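PDB 1B7G: protein (glyceraldehyde 3-phosphate dehydrogenase) from Sulfolobus solfataricus, which catalyses the phosphorylating oxidation of glyceraldehyde 3-phosphate in glycolysis, using NADP in preference to NAD as cofactor. Local coordinates for residues K14-A19 and I303-N308; G30-S35 and G69-L74; L74-D79 and L98-N103; R272-E277 and A297-S302. The protein carries 1 engineered substitution. One frame throughout, in Å; residues are numbered along the deposited sequence.

From the N terminus, residues 14-19 open the longest loop, which contact 1 closes only at 303-308; the other three contacts all fall within it. Contact 2 brings strand 26-32 to helix 71-77. Contact 3 opens on the same helix, sharing Leu74, and ends at 98-103, so the two follow one another along the chain beside the parallel sheet. Much later, contact 4 closes the short loop made by the hairpin of strands 278-288 and 291-298, within the catalytic half and just ahead of helix 304-315. Contact 1 brings that helix back onto the nucleotide-binding half, which contacts 2 and 3 organise, and the salt bridges Arg15-Asp274 and Asp18-Arg272 tie contact 1 to contact 4.

Contact 1 (K14-A19 and I303-N308); sequences KRVADA and IVVPEN
The carbonyl oxygen of Val304 is gripped twice by Asn308, the residue that meets Val16 across the contact: Asn308 N reaches Val304 O at 3.0 Å as a helical backbone bond, and Asn308 ND2 reaches the same Val304 O at 3.0 Å from above the carbonyl plane, away from its lone pairs. Asparagine is short enough to fold back in this way while its OD1 bonds Gln107. Its CB is turned to Val16 CG2 at 4.0 Å, and the two side chains cross at about a right angle.

Val305 carries most of the apolar contact. With CG1 anti to the backbone N (chi1 176°), it spreads its branches over two residues of the facing helix: CG1 lies 3.8 Å from Ala19 CB, and CG2 lies 3.7 Å from Arg15 CB. A small alanine suits so close an approach. Arg15 meets Val305 with the root of its side chain, while the guanidinium leads away to a salt bridge with Asp274.

The axes pass 9.4 Å apart, crossing at -51°, and no hydrogen bond spans them. Such packing of the helix after the catalytic domain's sheet against the first helix of the Rossmann domain is characteristic of glyceraldehyde-3-phosphate dehydrogenases.

Contact 2 (G30-S35 and G69-L74); sequences GVAKTS and GTVEDL. Unlike the reference sequence in segment 69-74: Glu72 (reference Asp), Asp73 (reference Tyr). With SO4 (sulfate ion), chain E.
The end of strand 26-32 passes the first turn of helix 71-77 with Gly30 beside Leu74 and Ala32 beside Val71, the CA atoms of the latter pair 6.2 Å apart. Gly30 takes backbone angles that by themselves call for glycine, and a CB there would also press on Leu74. That leucine, its CG anti to the backbone N (chi1 168°), lays its two methyls along the strand: CD1 lies 3.7 Å from Gly30 O, while CD2 lies 3.8 Å from Ala32 CB. Val71 CG2 approaches Ala32 CB more loosely, at 4.2 Å.

The helix begins with a capping box. Thr70 OG1 accepts from Asp73 N at 2.9 Å, and Asp73 OD2 takes the N-H of Thr70 from above its carboxylate plane; Asp73, like Glu72, differs from the reference sequence.

Beyond the strand, a sulfate, probably from the crystallisation liquor, is cradled by backbone and side chain. Ser35 N reaches its O1 at 2.8 Å, Thr34 N bonds the same oxygen, and Ser35 OG meets O4 at 2.6 Å. Lys33 NZ adds a weak bond to O2. A serine in place of Lys33 would probably leave the anion without this nearby positive charge. An anion site after the second strand of a Rossmann fold is consistent with the place where NADP's 2'-phosphate would bind.

Contact 3 (L74-D79 and L98-N103); sequences LIKTSD and LQLQRN
The guanidinium of Arg102 meets the end of helix 71-77 by its edge: Lys76 O lies in its plane and takes the N-H of Arg102 NH2 on a lone pair, at 2.6 Å and 164°. Ile75 O and Ser78 O come obliquely. Arg102 NE makes weak bonds to Ile75 O, at 3.3 Å, and to Lys76 O, and stands 2.7 Å from Ser78 O. A bend at chi2 (-73°) folds the chain back over these carbonyls; Lys76 O, in the last turn of the helix, is a natural acceptor. Replacing Arg102 by a leucine would probably leave Lys76 O without this strong donor.

Ile75 O already takes Ser78 N and Ser78 OG, the latter at 2.8 Å. Ile75 CG2 packs 3.9 Å from Leu100 CD1, the side chains crossing at about a right angle, and touches the methylenes of Arg102. A water joins Asp79 O to Asn103 N.

Gln101 is the C-prime residue of a Schellman motif that ends helix 89-99. The two helix ends sit side by side, each leading into one of the neighbouring parallel strands 80-83 and 103-106, and Ile75 also rests on Ile96 and Tyr97 of helix 89-99.

Contact 4 (R272-E277 and A297-S302); sequences RNDIPE and AVHQES
His299 and the backbone of Ile275 form the tight part of this contact. Ile275 N points at His299 ND1, 3.2 Å away and nearly straight (174°), though tilted 33° from the ring plane. Ser302 OG shares a hydrogen bond with His299 ND1 at 2.9 Å, and at the far edge of the ring His299 NE2 donates to Glu301 OE1 at 2.6 Å, on that oxygen's anti lone pair. With both nitrogens engaged, the imidazole is fixed in rotation; histidine suits the place because its flat ring offers a nitrogen at each of two edges. Asp274 OD1 comes to its edge, 3.2 Å from His299 CE1, while the CB atoms of Asp274 and Ser302 pack together; the carboxylate's strongest partner is Arg15. Pro276 CB packs 3.6 Å from Ser302 O.

The turn follows strand 291-298 in the mixed sheet of the catalytic domain and holds Gln300, which probably takes part in binding NAD.

Toward that sheet the backbones part, and direct bonds give way to water. One molecule donates to Ile275 O at 2.7 Å and to Glu277 O, and accepts from His299 N at 2.8 Å. Asn273, in a left-handed conformation, bonds Asn273 of the second subunit.

Contact 1 (K14-A19 and I303-N308)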
loop_
_atom_site.group_PDB
_atom_site.type_symbol
_atom_site.label_atom_id
_atom_site.label_comp_id
_atom_site.label_asym_id
_atom_site.label_seq_id
_atom_site.Cartn_x
_atom_site.Cartn_y
_atom_site.Cartn_z
ATOM N N LYS A 14 -3.881 11.416 10.432
ATOM C CA LYS A 14 -2.887 10.409 10.827
ATOM C C LYS A 14 -1.540 10.733 10.200
ATOM O O LYS A 14 -0.480 10.541 10.823
ATOM C CB LYS A 14 -3.383 9.004 10.560
ATOM C CG LYS A 14 -3.330 8.473 9.121
ATOM C CD LYS A 14 -4.111 7.146 9.085
ATOM C CE LYS A 14 -4.482 6.729 7.681
ATOM N NZ LYS A 14 -5.070 5.354 7.663
ATOM N N ARG A 15 -1.485 11.167 8.941
ATOM C CA ARG A 15 -0.229 11.492 8.294
ATOM C C ARG A 15 0.293 12.863 8.774
ATOM O O ARG A 15 1.521 13.011 8.854
ATOM C CB ARG A 15 -0.361 11.507 6.767
ATOM C CG ARG A 15 -0.860 10.191 6.195
ATOM C CD ARG A 15 -1.471 10.439 4.786
ATOM N NE ARG A 15 -1.229 9.151 4.044
ATOM C CZ ARG A 15 -2.127 8.171 4.054
ATOM N NH1 ARG A 15 -3.263 8.329 4.730
ATOM N NH2 ARG A 15 -1.928 7.062 3.366
ATOM N N VAL A 16 -0.560 13.793 9.129
ATOM C CA VAL A 16 0.022 15.076 9.642
ATOM C C VAL A 16 0.604 14.823 11.034
ATOM O O VAL A 16 1.676 15.354 11.366
ATOM C CB VAL A 16 -0.925 16.244 9.566
ATOM C CG1 VAL A 16 -0.315 17.438 10.311
ATOM C CG2 VAL A 16 -1.130 16.674 8.058
ATOM N N ALA A 17 -0.029 13.920 11.790
ATOM C CA ALA A 17 0.526 13.565 13.115
ATOM C C ALA A 17 1.882 12.915 12.983
ATOM O O ALA A 17 2.838 13.385 13.641
ATOM C CB ALA A 17 -0.459 12.755 13.920
ATOM N N ASP A 18 2.053 11.952 12.071
ATOM C CA ASP A 18 3.331 11.338 11.838
ATOM C C ASP A 18 4.400 12.316 11.337
ATOM O O ASP A 18 5.559 12.214 11.779
ATOM C CB ASP A 18 3.249 10.142 10.906
ATOM C CG ASP A 18 2.693 8.891 11.543
ATOM O OD1 ASP A 18 2.405 8.865 12.760
ATOM O OD2 ASP A 18 2.536 7.900 10.805
ATOM N N ALA A 19 4.037 13.270 10.474
ATOM C CA ALA A 19 5.028 14.255 10.019
ATOM C C ALA A 19 5.472 15.194 11.142
ATOM O O ALA A 19 6.642 15.610 11.160
ATOM C CB ALA A 19 4.521 15.093 8.838
ATOM N N ILE A 303 -0.427 14.518 -0.631
ATOM C CA ILE A 303 0.121 15.750 -1.169
ATOM C C ILE A 303 0.099 16.933 -0.220
ATOM O O ILE A 303 1.123 17.642 -0.161
ATOM C CB ILE A 303 -0.519 16.139 -2.528
ATOM C CG1 ILE A 303 0.139 17.446 -3.012
ATOM C CG2 ILE A 303 -2.047 16.240 -2.372
ATOM C CD1 ILE A 303 -0.103 17.725 -4.513
ATOM N N VAL A 304 -0.908 17.085 0.634
ATOM C CA VAL A 304 -0.952 18.247 1.509
ATOM C C VAL A 304 -0.182 18.077 2.817
ATOM O O VAL A 304 -0.105 19.057 3.584
ATOM C CB VAL A 304 -2.346 18.796 1.800
ATOM C CG1 VAL A 304 -3.038 19.247 0.512
ATOM C CG2 VAL A 304 -3.253 17.862 2.581
ATOM N N VAL A 305 0.331 16.913 3.116
ATOM C CA VAL A 305 1.085 16.713 4.366
ATOM C C VAL A 305 2.237 17.665 4.545
ATOM O O VAL A 305 2.191 18.430 5.530
ATOM C CB VAL A 305 1.466 15.222 4.489
ATOM C CG1 VAL A 305 2.340 14.926 5.703
ATOM C CG2 VAL A 305 0.132 14.456 4.612
ATOM N N PRO A 306 3.221 17.776 3.662
ATOM C CA PRO A 306 4.303 18.720 3.777
ATOM C C PRO A 306 3.820 20.157 3.812
ATOM O O PRO A 306 4.348 20.976 4.607
ATOM C CB PRO A 306 5.263 18.409 2.652
ATOM C CG PRO A 306 4.402 17.711 1.633
ATOM C CD PRO A 306 3.318 16.996 2.395
ATOM N N GLU A 307 2.748 20.512 3.101
ATOM C CA GLU A 307 2.154 21.818 3.113
ATOM C C GLU A 307 1.655 22.213 4.501
ATOM O O GLU A 307 1.847 23.347 4.943
ATOM C CB GLU A 307 0.953 21.924 2.113
ATOM C CG GLU A 307 1.337 21.531 0.690
ATOM C CD GLU A 307 2.460 22.353 0.101
ATOM O OE1 GLU A 307 2.566 23.527 0.511
ATOM O OE2 GLU A 307 3.298 21.851 -0.692
ATOM N N ASN A 308 1.065 21.268 5.232
ATOM C CA ASN A 308 0.578 21.568 6.577
ATOM C C ASN A 308 1.768 21.830 7.527
ATOM O O ASN A 308 1.668 22.703 8.410
ATOM C CB ASN A 308 -0.305 20.445 7.108
ATOM C CG ASN A 308 -1.766 20.552 6.749
ATOM O OD1 ASN A 308 -2.546 21.198 7.449
ATOM N ND2 ASN A 308 -2.158 19.925 5.647
#

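Contact 2 (G30-S35 and G69-L74)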
loop_
_atom_site.group_PDB
_atom_site.type_symbol
_atom_site.label_atom_id
_atom_site.label_comp_id
_atom_site.label_asym_id
_atom_site.label_seq_id
_atom_site.Cartn_x
_atom_site.Cartn_y
_atom_site.Cartn_z
ATOM N N GLY A 30 -1.056 15.570 20.749
ATOM C CA GLY A 30 -2.087 14.523 20.787
ATOM C C GLY A 30 -3.007 14.737 19.568
ATOM O O GLY A 30 -2.789 15.683 18.804
ATOM N N VAL A 31 -3.943 13.822 19.363
ATOM C CA VAL A 31 -4.845 13.889 18.207
ATOM C C VAL A 31 -6.289 13.766 18.674
ATOM O O VAL A 31 -6.566 13.131 19.688
ATOM C CB VAL A 31 -4.561 12.777 17.180
ATOM C CG1 VAL A 31 -3.103 12.756 16.761
ATOM C CG2 VAL A 31 -4.939 11.387 17.668
ATOM N N ALA A 32 -7.213 14.330 17.891
ATOM C CA ALA A 32 -8.625 14.296 18.271
ATOM C C ALA A 32 -9.435 13.443 17.293
ATOM O O ALA A 32 -9.240 13.514 16.066
ATOM C CB ALA A 32 -9.148 15.709 18.385
ATOM N N LYS A 33 -10.337 12.636 17.845
ATOM C CA LYS A 33 -11.098 11.672 17.030
ATOM C C LYS A 33 -12.439 11.336 17.661
ATOM O O LYS A 33 -12.534 11.391 18.896
ATOM C CB LYS A 33 -10.240 10.405 16.960
ATOM C CG LYS A 33 -10.916 9.218 16.315
ATOM C CD LYS A 33 -10.682 9.135 14.828
ATOM C CE LYS A 33 -11.192 7.804 14.266
ATOM N NZ LYS A 33 -11.174 7.818 12.779
ATOM N N THR A 34 -13.473 11.023 16.887
ATOM C CA THR A 34 -14.774 10.735 17.473
ATOM C C THR A 34 -15.061 9.254 17.669
ATOM O O THR A 34 -15.657 8.892 18.698
ATOM C CB THR A 34 -15.935 11.358 16.671
ATOM O OG1 THR A 34 -15.797 12.777 16.671
ATOM C CG2 THR A 34 -17.267 11.021 17.324
ATOM N N SER A 35 -14.686 8.387 16.762
ATOM C CA SER A 35 -14.944 6.967 16.831
ATOM C C SER A 35 -13.694 6.145 17.118
ATOM O O SER A 35 -12.643 6.352 16.523
ATOM C CB SER A 35 -15.511 6.447 15.488
ATOM O OG SER A 35 -16.371 7.416 14.930
ATOM N N GLY A 69 -8.464 13.631 27.230
ATOM C CA GLY A 69 -9.199 14.840 27.595
ATOM C C GLY A 69 -10.170 15.210 26.471
ATOM O O GLY A 69 -10.290 14.444 25.525
ATOM N N THR A 70 -10.801 16.354 26.577
ATOM C CA THR A 70 -11.732 16.811 25.550
ATOM C C THR A 70 -10.948 17.397 24.372
ATOM O O THR A 70 -9.742 17.642 24.492
ATOM C CB THR A 70 -12.623 17.951 26.104
ATOM O OG1 THR A 70 -11.747 19.044 26.437
ATOM C CG2 THR A 70 -13.391 17.491 27.325
ATOM N N VAL A 71 -11.674 17.797 23.319
ATOM C CA VAL A 71 -10.966 18.475 22.220
ATOM C C VAL A 71 -10.457 19.818 22.695
ATOM O O VAL A 71 -9.314 20.220 22.426
ATOM C CB VAL A 71 -11.875 18.619 20.979
ATOM C CG1 VAL A 71 -11.099 19.263 19.835
ATOM C CG2 VAL A 71 -12.397 17.259 20.562
ATOM N N GLU A 72 -11.253 20.513 23.508
ATOM C CA GLU A 72 -10.861 21.770 24.106
ATOM C C GLU A 72 -9.576 21.642 24.918
ATOM O O GLU A 72 -8.715 22.527 24.882
ATOM C CB GLU A 72 -11.956 22.342 25.003
ATOM C CG GLU A 72 -13.108 22.985 24.246
ATOM C CD GLU A 72 -14.069 21.965 23.671
ATOM O OE1 GLU A 72 -13.892 20.756 23.921
ATOM O OE2 GLU A 72 -15.014 22.397 22.967
ATOM N N ASP A 73 -9.452 20.564 25.682
ATOM C CA ASP A 73 -8.235 20.329 26.446
ATOM C C ASP A 73 -7.029 20.313 25.507
ATOM O O ASP A 73 -6.062 21.057 25.750
ATOM C CB ASP A 73 -8.291 18.997 27.194
ATOM C CG ASP A 73 -9.227 19.097 28.406
ATOM O OD1 ASP A 73 -9.402 20.214 28.911
ATOM O OD2 ASP A 73 -9.789 18.063 28.771
ATOM N N LEU A 74 -7.153 19.490 24.462
ATOM C CA LEU A 74 -6.094 19.306 23.468
ATOM C C LEU A 74 -5.738 20.653 22.872
ATOM O O LEU A 74 -4.579 21.029 22.782
ATOM C CB LEU A 74 -6.516 18.318 22.361
ATOM C CG LEU A 74 -5.621 18.250 21.120
ATOM C CD1 LEU A 74 -4.213 17.771 21.458
ATOM C CD2 LEU A 74 -6.193 17.334 20.030
HETATM S S SO4 E . -14.637 9.650 13.171
HETATM O O1 SO4 E . -13.701 9.484 14.326
HETATM O O2 SO4 E . -14.409 8.541 12.180
HETATM O O3 SO4 E . -14.381 10.961 12.502
HETATM O O4 SO4 E . -16.057 9.607 13.641
#

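Contact 3 (L74-D79 and L98-N103)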
loop_
_atom_site.group_PDB
_atom_site.type_symbol
_atom_site.label_atom_id
_atom_site.label_comp_id
_atom_site.label_asym_id
_atom_site.label_seq_id
_atom_site.Cartn_x
_atom_site.Cartn_y
_atom_site.Cartn_z
ATOM N N LEU A 74 -7.153 19.490 24.462
ATOM C CA LEU A 74 -6.094 19.306 23.468
ATOM C C LEU A 74 -5.738 20.653 22.872
ATOM O O LEU A 74 -4.579 21.029 22.782
ATOM C CB LEU A 74 -6.516 18.318 22.361
ATOM C CG LEU A 74 -5.621 18.250 21.120
ATOM C CD1 LEU A 74 -4.213 17.771 21.458
ATOM C CD2 LEU A 74 -6.193 17.334 20.030
ATOM N N ILE A 75 -6.792 21.427 22.570
ATOM C CA ILE A 75 -6.633 22.758 22.023
ATOM C C ILE A 75 -5.877 23.667 22.970
ATOM O O ILE A 75 -4.884 24.298 22.586
ATOM C CB ILE A 75 -8.009 23.366 21.619
ATOM C CG1 ILE A 75 -8.604 22.527 20.487
ATOM C CG2 ILE A 75 -7.764 24.794 21.134
ATOM C CD1 ILE A 75 -10.098 22.646 20.296
ATOM N N LYS A 76 -6.317 23.706 24.235
ATOM C CA LYS A 76 -5.683 24.520 25.264
ATOM C C LYS A 76 -4.210 24.180 25.454
ATOM O O LYS A 76 -3.350 25.078 25.558
ATOM C CB LYS A 76 -6.445 24.402 26.598
ATOM C CG LYS A 76 -7.704 25.218 26.730
ATOM C CD LYS A 76 -8.602 24.899 27.913
ATOM C CE LYS A 76 -9.787 24.030 27.565
ATOM N NZ LYS A 76 -10.723 23.776 28.695
ATOM N N THR A 77 -3.868 22.906 25.420
ATOM C CA THR A 77 -2.489 22.444 25.557
ATOM C C THR A 77 -1.586 22.735 24.388
ATOM O O THR A 77 -0.345 22.818 24.533
ATOM C CB THR A 77 -2.505 20.904 25.766
ATOM O OG1 THR A 77 -3.395 20.612 26.831
ATOM C CG2 THR A 77 -1.132 20.343 26.076
ATOM N N SER A 78 -2.123 22.889 23.164
ATOM C CA SER A 78 -1.203 23.127 22.044
ATOM C C SER A 78 -0.880 24.598 21.935
ATOM O O SER A 78 -1.513 25.455 22.579
ATOM C CB SER A 78 -1.914 22.623 20.759
ATOM O OG SER A 78 -3.085 23.415 20.562
ATOM N N ASP A 79 0.162 24.922 21.213
ATOM C CA ASP A 79 0.513 26.223 20.726
ATOM C C ASP A 79 -0.200 26.476 19.366
ATOM O O ASP A 79 -0.259 27.632 18.936
ATOM C CB ASP A 79 2.018 26.270 20.450
ATOM C CG ASP A 79 2.824 26.109 21.744
ATOM O OD1 ASP A 79 2.382 26.644 22.783
ATOM O OD2 ASP A 79 3.878 25.455 21.712
ATOM N N LEU A 98 -10.726 30.421 18.352
ATOM C CA LEU A 98 -10.625 31.852 18.608
ATOM C C LEU A 98 -10.802 32.185 20.095
ATOM O O LEU A 98 -10.105 33.060 20.637
ATOM C CB LEU A 98 -11.699 32.629 17.840
ATOM C CG LEU A 98 -11.351 32.982 16.396
ATOM C CD1 LEU A 98 -12.622 33.355 15.641
ATOM C CD2 LEU A 98 -10.306 34.076 16.363
ATOM N N GLN A 99 -11.794 31.549 20.694
ATOM C CA GLN A 99 -12.114 31.810 22.105
ATOM C C GLN A 99 -11.034 31.238 23.017
ATOM O O GLN A 99 -10.699 31.806 24.057
ATOM C CB GLN A 99 -13.487 31.251 22.478
ATOM C CG GLN A 99 -13.511 29.744 22.644
ATOM C CD GLN A 99 -14.660 29.255 23.501
ATOM O OE1 GLN A 99 -15.761 29.005 22.997
ATOM N NE2 GLN A 99 -14.404 29.108 24.801
ATOM N N LEU A 100 -10.413 30.150 22.568
ATOM C CA LEU A 100 -9.319 29.530 23.295
ATOM C C LEU A 100 -7.984 30.080 22.822
ATOM O O LEU A 100 -6.924 29.619 23.230
ATOM C CB LEU A 100 -9.379 28.014 23.226
ATOM C CG LEU A 100 -10.654 27.363 23.780
ATOM C CD1 LEU A 100 -10.656 25.871 23.518
ATOM C CD2 LEU A 100 -10.744 27.653 25.281
ATOM N N GLN A 101 -8.032 31.136 22.023
ATOM C CA GLN A 101 -6.866 31.851 21.549
ATOM C C GLN A 101 -5.751 30.990 21.002
ATOM O O GLN A 101 -4.570 31.146 21.327
ATOM C CB GLN A 101 -6.376 32.784 22.684
ATOM C CG GLN A 101 -7.457 33.769 23.141
ATOM C CD GLN A 101 -7.062 34.494 24.418
ATOM O OE1 GLN A 101 -5.871 34.566 24.753
ATOM N NE2 GLN A 101 -8.039 35.029 25.140
ATOM N N ARG A 102 -6.064 30.080 20.042
ATOM C CA ARG A 102 -5.013 29.236 19.461
ATOM C C ARG A 102 -4.993 29.356 17.935
ATOM O O ARG A 102 -6.062 29.321 17.341
ATOM C CB ARG A 102 -5.253 27.778 19.857
ATOM C CG ARG A 102 -5.108 27.521 21.358
ATOM C CD ARG A 102 -3.656 27.573 21.797
ATOM N NE ARG A 102 -3.481 27.265 23.208
ATOM C CZ ARG A 102 -3.411 28.145 24.202
ATOM N NH1 ARG A 102 -3.488 29.450 23.986
ATOM N NH2 ARG A 102 -3.249 27.712 25.449
ATOM N N ASN A 103 -3.810 29.517 17.345
ATOM C CA ASN A 103 -3.635 29.575 15.904
ATOM C C ASN A 103 -4.096 28.227 15.310
ATOM O O ASN A 103 -4.079 27.229 16.036
ATOM C CB ASN A 103 -2.180 29.808 15.526
ATOM C CG ASN A 103 -1.674 31.221 15.714
ATOM O OD1 ASN A 103 -2.350 32.068 16.290
ATOM N ND2 ASN A 103 -0.482 31.525 15.210
HETATM O O HOH W 1 -1.528 30.007 19.087
#

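Contact 4 (R272-E277 and A297-S302)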
loop_
_atom_site.group_PDB
_atom_site.type_symbol
_atom_site.label_atom_id
_atom_site.label_comp_id
_atom_site.label_asym_id
_atom_site.label_seq_id
_atom_site.Cartn_x
_atom_site.Cartn_y
_atom_site.Cartn_z
ATOM N N ARG A 272 3.489 4.165 4.108
ATOM C CA ARG A 272 2.105 4.072 3.671
ATOM C C ARG A 272 1.977 4.080 2.153
ATOM O O ARG A 272 0.873 4.249 1.617
ATOM C CB ARG A 272 1.178 5.158 4.228
ATOM C CG ARG A 272 1.148 5.388 5.715
ATOM C CD ARG A 272 -0.105 6.049 6.219
ATOM N NE ARG A 272 -0.301 5.977 7.657
ATOM C CZ ARG A 272 0.363 6.667 8.579
ATOM N NH1 ARG A 272 1.320 7.502 8.211
ATOM N NH2 ARG A 272 0.054 6.555 9.878
ATOM N N ASN A 273 3.006 3.834 1.375
ATOM C CA ASN A 273 3.028 3.937 -0.055
ATOM C C ASN A 273 2.701 5.381 -0.487
ATOM O O ASN A 273 2.350 5.534 -1.658
ATOM C CB ASN A 273 2.067 2.999 -0.810
ATOM C CG ASN A 273 1.631 1.760 -0.109
ATOM O OD1 ASN A 273 0.433 1.439 -0.055
ATOM N ND2 ASN A 273 2.565 1.080 0.566
ATOM N N ASP A 274 2.935 6.402 0.326
ATOM C CA ASP A 274 2.640 7.782 -0.009
ATOM C C ASP A 274 3.553 8.367 -1.066
ATOM O O ASP A 274 4.752 8.133 -1.124
ATOM C CB ASP A 274 2.680 8.703 1.246
ATOM C CG ASP A 274 1.495 8.425 2.139
ATOM O OD1 ASP A 274 0.572 7.678 1.690
ATOM O OD2 ASP A 274 1.445 8.926 3.273
ATOM N N ILE A 275 2.956 9.154 -1.979
ATOM C CA ILE A 275 3.750 9.900 -2.959
ATOM C C ILE A 275 3.213 11.335 -2.916
ATOM O O ILE A 275 2.297 11.710 -3.666
ATOM C CB ILE A 275 3.695 9.386 -4.377
ATOM C CG1 ILE A 275 4.176 7.928 -4.525
ATOM C CG2 ILE A 275 4.444 10.275 -5.378
ATOM C CD1 ILE A 275 3.935 7.370 -5.920
ATOM N N PRO A 276 3.798 12.165 -2.048
ATOM C CA PRO A 276 3.312 13.503 -1.836
ATOM C C PRO A 276 3.640 14.486 -2.956
ATOM O O PRO A 276 3.182 15.639 -2.924
ATOM C CB PRO A 276 3.958 13.959 -0.536
ATOM C CG PRO A 276 4.746 12.800 -0.008
ATOM C CD PRO A 276 4.873 11.775 -1.083
ATOM N N GLU A 277 4.534 14.144 -3.851
ATOM C CA GLU A 277 4.952 14.980 -4.943
ATOM C C GLU A 277 3.973 14.969 -6.133
ATOM O O GLU A 277 3.354 13.926 -6.382
ATOM C CB GLU A 277 6.307 14.503 -5.473
ATOM C CG GLU A 277 7.414 14.503 -4.380
ATOM C CD GLU A 277 7.471 13.226 -3.568
ATOM O OE1 GLU A 277 6.657 12.299 -3.817
ATOM O OE2 GLU A 277 8.334 13.133 -2.655
ATOM N N ALA A 297 -0.190 13.006 -12.250
ATOM C CA ALA A 297 -0.970 12.330 -11.225
ATOM C C ALA A 297 -0.847 13.025 -9.880
ATOM O O ALA A 297 0.187 13.668 -9.590
ATOM C CB ALA A 297 -0.555 10.852 -11.076
ATOM N N VAL A 298 -1.847 12.907 -9.020
ATOM C CA VAL A 298 -1.814 13.496 -7.685
ATOM C C VAL A 298 -2.215 12.428 -6.649
ATOM O O VAL A 298 -3.289 11.849 -6.764
ATOM C CB VAL A 298 -2.778 14.675 -7.550
ATOM C CG1 VAL A 298 -2.779 15.274 -6.157
ATOM C CG2 VAL A 298 -2.471 15.793 -8.589
ATOM N N HIS A 299 -1.341 12.138 -5.694
ATOM C CA HIS A 299 -1.702 11.197 -4.622
ATOM C C HIS A 299 -2.400 11.975 -3.531
ATOM O O HIS A 299 -1.752 12.630 -2.679
ATOM C CB HIS A 299 -0.504 10.412 -4.085
ATOM C CG HIS A 299 -0.930 9.430 -3.007
ATOM N ND1 HIS A 299 -0.214 9.231 -1.856
ATOM C CD2 HIS A 299 -2.011 8.638 -2.898
ATOM C CE1 HIS A 299 -0.827 8.365 -1.080
ATOM N NE2 HIS A 299 -1.925 7.963 -1.710
ATOM N N GLN A 300 -3.724 11.880 -3.508
ATOM C CA GLN A 300 -4.537 12.720 -2.654
ATOM C C GLN A 300 -4.382 12.407 -1.171
ATOM O O GLN A 300 -4.690 13.281 -0.365
ATOM C CB GLN A 300 -6.039 12.729 -2.955
ATOM C CG GLN A 300 -6.735 11.393 -2.698
ATOM C CD GLN A 300 -6.264 10.288 -3.591
ATOM O OE1 GLN A 300 -5.771 10.471 -4.725
ATOM N NE2 GLN A 300 -6.370 9.040 -3.125
ATOM N N GLU A 301 -3.959 11.190 -0.836
ATOM C CA GLU A 301 -3.833 10.940 0.614
ATOM C C GLU A 301 -2.677 11.718 1.257
ATOM O O GLU A 301 -2.710 11.914 2.477
ATOM C CB GLU A 301 -3.628 9.441 0.834
ATOM C CG GLU A 301 -4.882 8.622 0.399
ATOM C CD GLU A 301 -4.515 7.122 0.556
ATOM O OE1 GLU A 301 -3.636 6.649 -0.187
ATOM O OE2 GLU A 301 -5.074 6.485 1.446
ATOM N N SER A 302 -1.689 12.091 0.484
ATOM C CA SER A 302 -0.491 12.704 1.054
ATOM C C SER A 302 -0.017 14.034 0.524
ATOM O O SER A 302 0.896 14.597 1.176
ATOM C CB SER A 302 0.647 11.689 0.863
ATOM O OG SER A 302 1.037 11.510 -0.462
HETATM O O HOH W 2 0.870 13.654 -4.920
#